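Local coordinates for OmpT protein (PDB 6EHD) that probably acts as a non-specific diffusion porin, a beta-barrel channel that lets ions and small solutes cross the outer membrane of Vibrio cholerae, at residues E202-G206 with D207-G211; K86-T89 with T90-V94. The protein carries 1 engineered substitution. All blocks are in the same frame, centred on the assembly; numbering follows the deposited sequence.

Contact 1 (E202-G206 with D207-G211)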
# COMPACT_ATOMS: atom_id res chain seq x y z
N GLU A 202 5.49 -9.09 -13.69
CA GLU A 202 5.67 -7.81 -14.34
C GLU A 202 6.76 -7.94 -15.45
O GLU A 202 7.90 -8.40 -15.18
CB GLU A 202 6.08 -6.72 -13.33
CG GLU A 202 5.04 -6.38 -12.29
CD GLU A 202 5.59 -5.39 -11.24
OE1 GLU A 202 5.27 -4.20 -11.30
OE2 GLU A 202 6.36 -5.82 -10.39
N TYR A 203 6.34 -7.62 -16.65
CA TYR A 203 7.12 -7.80 -17.87
C TYR A 203 7.53 -6.45 -18.45
O TYR A 203 6.66 -5.60 -18.75
CB TYR A 203 6.25 -8.57 -18.85
CG TYR A 203 6.99 -9.14 -20.06
CD1 TYR A 203 8.01 -10.09 -19.91
CD2 TYR A 203 6.64 -8.75 -21.35
CE1 TYR A 203 8.69 -10.61 -21.01
CE2 TYR A 203 7.30 -9.28 -22.47
CZ TYR A 203 8.33 -10.19 -22.30
OH TYR A 203 9.00 -10.68 -23.40
N THR A 204 8.85 -6.25 -18.60
CA THR A 204 9.41 -5.05 -19.17
C THR A 204 9.76 -5.39 -20.67
O THR A 204 10.37 -6.47 -21.01
CB THR A 204 10.59 -4.59 -18.32
OG1 THR A 204 10.14 -4.26 -17.02
CG2 THR A 204 11.26 -3.37 -18.93
N ILE A 205 9.23 -4.60 -21.59
CA ILE A 205 9.62 -4.74 -23.03
C ILE A 205 9.76 -3.33 -23.63
O ILE A 205 8.74 -2.67 -23.92
CB ILE A 205 8.64 -5.58 -23.89
CG1 ILE A 205 7.20 -5.58 -23.30
CG2 ILE A 205 9.19 -7.00 -24.03
CD1 ILE A 205 6.07 -6.01 -24.22
N GLY A 206 11.00 -2.92 -23.81
CA GLY A 206 11.34 -1.61 -24.35
C GLY A 206 10.87 -0.49 -23.43
O GLY A 206 11.25 -0.40 -22.27
N ASP A 207 10.06 0.40 -23.99
CA ASP A 207 9.52 1.52 -23.21
C ASP A 207 8.23 1.12 -22.45
O ASP A 207 7.63 2.01 -21.82
CB ASP A 207 9.17 2.67 -24.20
CG ASP A 207 10.46 3.35 -24.77
OD1 ASP A 207 11.39 3.50 -24.02
OD2 ASP A 207 10.45 3.71 -25.93
N ALA A 208 7.82 -0.17 -22.51
CA ALA A 208 6.56 -0.65 -21.89
C ALA A 208 6.79 -1.48 -20.65
O ALA A 208 7.79 -2.26 -20.57
CB ALA A 208 5.68 -1.41 -22.91
N LEU A 209 5.83 -1.40 -19.70
CA LEU A 209 5.80 -2.30 -18.53
C LEU A 209 4.40 -2.85 -18.47
O LEU A 209 3.44 -2.06 -18.60
CB LEU A 209 6.13 -1.52 -17.25
CG LEU A 209 5.83 -2.22 -15.92
CD1 LEU A 209 6.78 -3.41 -15.82
CD2 LEU A 209 5.99 -1.27 -14.74
N ILE A 210 4.23 -4.18 -18.37
CA ILE A 210 2.83 -4.75 -18.16
C ILE A 210 2.84 -5.64 -16.94
O ILE A 210 3.76 -6.46 -16.76
CB ILE A 210 2.35 -5.58 -19.37
CG1 ILE A 210 2.39 -4.67 -20.63
CG2 ILE A 210 0.92 -6.04 -19.13
CD1 ILE A 210 1.87 -5.31 -21.92
N GLY A 211 1.84 -5.49 -16.08
CA GLY A 211 1.75 -6.28 -14.88
C GLY A 211 0.38 -6.91 -14.66
O GLY A 211 -0.67 -6.29 -14.97

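Contact 2 (K86-T89 with T90-V94). With C8E ((hydroxyethyloxy)tri(ethyloxy)octane), chain B.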
# COMPACT_ATOMS: atom_id res chain seq x y z
N LYS A 86 7.98 1.24 14.31
CA LYS A 86 6.68 1.63 13.68
C LYS A 86 6.96 1.70 12.16
O LYS A 86 7.78 2.54 11.71
CB LYS A 86 6.22 2.99 14.19
CG LYS A 86 4.91 3.44 13.58
CD LYS A 86 4.41 4.79 14.11
CE LYS A 86 2.94 4.94 13.69
NZ LYS A 86 2.39 6.27 14.02
N GLN A 87 6.33 0.78 11.38
CA GLN A 87 6.71 0.55 9.98
C GLN A 87 5.48 0.27 9.10
O GLN A 87 4.46 -0.25 9.59
CB GLN A 87 7.65 -0.70 9.92
CG GLN A 87 9.00 -0.47 10.61
CD GLN A 87 9.88 -1.66 10.70
OE1 GLN A 87 10.76 -1.88 9.82
NE2 GLN A 87 9.70 -2.47 11.82
N TRP A 88 5.62 0.49 7.81
CA TRP A 88 4.59 -0.04 6.85
C TRP A 88 4.64 -1.59 6.86
O TRP A 88 5.75 -2.15 7.13
CB TRP A 88 4.79 0.51 5.44
CG TRP A 88 4.89 2.00 5.35
CD1 TRP A 88 5.93 2.69 4.79
CD2 TRP A 88 4.07 2.97 5.99
NE1 TRP A 88 5.75 4.02 4.97
CE2 TRP A 88 4.62 4.22 5.70
CE3 TRP A 88 2.91 2.90 6.81
CZ2 TRP A 88 4.05 5.42 6.19
CZ3 TRP A 88 2.34 4.09 7.27
CH2 TRP A 88 2.91 5.32 6.96
N THR A 89 3.54 -2.26 6.51
CA THR A 89 3.60 -3.74 6.35
C THR A 89 4.49 -4.20 5.18
O THR A 89 4.70 -3.46 4.18
CB THR A 89 2.20 -4.39 6.23
OG1 THR A 89 1.56 -3.98 5.01
CG2 THR A 89 1.31 -4.08 7.42
N THR A 90 5.06 -5.40 5.31
CA THR A 90 5.79 -6.07 4.24
C THR A 90 4.84 -6.18 2.96
O THR A 90 5.30 -5.95 1.82
CB THR A 90 6.23 -7.51 4.66
OG1 THR A 90 7.11 -7.42 5.77
CG2 THR A 90 6.93 -8.23 3.50
N SER A 91 3.57 -6.49 3.23
CA SER A 91 2.55 -6.54 2.12
C SER A 91 2.42 -5.22 1.33
O SER A 91 2.23 -5.22 0.08
CB SER A 91 1.18 -7.05 2.66
OG SER A 91 0.78 -6.31 3.82
N ASP A 92 2.54 -4.10 2.03
CA ASP A 92 2.52 -2.73 1.41
C ASP A 92 3.78 -2.47 0.64
O ASP A 92 3.70 -1.89 -0.47
CB ASP A 92 2.30 -1.67 2.45
CG ASP A 92 1.94 -0.28 1.89
OD1 ASP A 92 0.90 -0.15 1.26
OD2 ASP A 92 2.67 0.68 2.19
N ASP A 93 4.94 -2.93 1.15
CA ASP A 93 6.24 -2.73 0.46
C ASP A 93 6.22 -3.50 -0.86
O ASP A 93 6.68 -3.00 -1.95
CB ASP A 93 7.41 -3.27 1.30
CG ASP A 93 7.68 -2.52 2.60
OD1 ASP A 93 7.18 -1.40 2.80
OD2 ASP A 93 8.44 -3.15 3.47
N VAL A 94 5.75 -4.77 -0.83
CA VAL A 94 5.78 -5.63 -2.05
C VAL A 94 4.68 -5.19 -3.05
O VAL A 94 4.94 -5.08 -4.23
CB VAL A 94 5.58 -7.11 -1.68
CG1 VAL A 94 5.24 -8.03 -2.86
CG2 VAL A 94 6.72 -7.66 -0.81
O9 C8E B . 11.61 -3.76 1.18
C10 C8E B . 12.71 -3.08 1.75
C11 C8E B . 13.95 -2.99 0.88
O12 C8E B . 14.08 -4.12 0.02
C13 C8E B . 15.29 -4.10 -0.75
C14 C8E B . 15.28 -5.23 -1.79
O15 C8E B . 14.08 -5.34 -2.60
C16 C8E B . 14.25 -6.32 -3.64
C17 C8E B . 12.93 -6.85 -4.16
O18 C8E B . 11.89 -5.91 -4.19
C19 C8E B . 10.60 -6.28 -4.70
C20 C8E B . 9.56 -6.43 -3.59
O21 C8E B . 9.52 -5.23 -2.88

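Contact 1 (E202-G206 with D207-G211)
The two flat groups here, the carboxylate of E202 and the phenol ring of Y203, stand on opposite faces of the hairpin and meet the returning strand through their aliphatic roots. CG of E202 lies 4.2 Å from G211 CA, where the neighbour has no side chain, and the extended chain beyond it carries OE1 to a hydrogen bond with the hydroxyl of Y99. CB of Y203 passes 3.9 Å from I210 O; CG anti to the backbone N (chi1 -166°) directs the ring away from the I210 strand, and the side chain touches D159. At the face shared with E202, T204 and L209 form a non-hydrogen-bonded pair whose side chains pass at a slant. The CD1 branch of L209 does the touching, 3.7 Å from T204 OG1 and 4.2 Å from E202 CB, and L209 also rests on Y99. The face of Y203 carries I205, A208 and I210; there I205 CG1 only grazes A208 CB at 4.5 Å, and a bound detergent touches A208 and I210, consistent with a lipid-facing surface. Two hydrogen-bonded pairs tie the strands. Y203 N reaches I210 O at 2.8 Å almost linearly (175° at the hydrogen), whereas the closing bond from A208 N to I205 O, 3.0 Å long, approaches from above the carbonyl plane, 49° out of it. G206, with positive phi, and D207 fill the corners of a type II' turn. Flanked on both sides by further strands, through backbone bonds of E202 with A161 and of D207 with K240, this is a two-residue beta hairpin, probably one of the short periplasmic turns of the porin barrel.

Contact 2 (K86-T89 with T90-V94)
With chi1 at 66° in T89 and 51° in S91, each side-chain oxygen sits between its own backbone N and carbonyl carbon, and the two oxygens are swung together at the N-cap of the short helix 90-94. This helix belongs to the long connection between strands 80-84 and 121-128, consistent with the constriction loop (L3) that folds into the barrel in general porins. T89 OG1 donates to S91 OG over 2.7 Å, and S91 OG is also hydrogen-bonded to E150 of the barrel wall, so a chain of polar groups fastens the helix start. The carbonyl of T89 opens the first turn: D93 N binds T89 O at 3.1 Å, while D92 N makes only a weak bond to the same oxygen. D92 lies beside W88, pointing the same way, with carboxylate and indole planes 67° apart and OD2 3.9 Å from W88 CB. Its OD1 is held by Y110, and its OD2 by a buffer molecule. The end of D93 comes back toward T89, and its OD2 is held by a salt bridge with K123. Beyond it, D93 O lies 3.7 Å from O21, the terminal hydroxyl oxygen of a bound detergent.

How the contacts relate
The two contacts belong to different parts of one porin barrel, their centres about 24 Å apart and their nearest atoms about 6 Å apart without touching. Contact 1 is a surface feature at the rim, where two wall strands turn back on each other; backbone bonds dominate and its side chains mix apolar I205, A208, L209 and I210 with polar neighbours. Contact 2 is buried near the centre of the molecule, where the inward-folded loop leaves its short strand for a helix; side-chain hydroxyls and carboxylates join the backbone bonds, with partners on the barrel wall and in the loop. The same loop supplies Y99, which E202 and L209 of contact 1 meet, so the hairpin and the loop are joined indirectly.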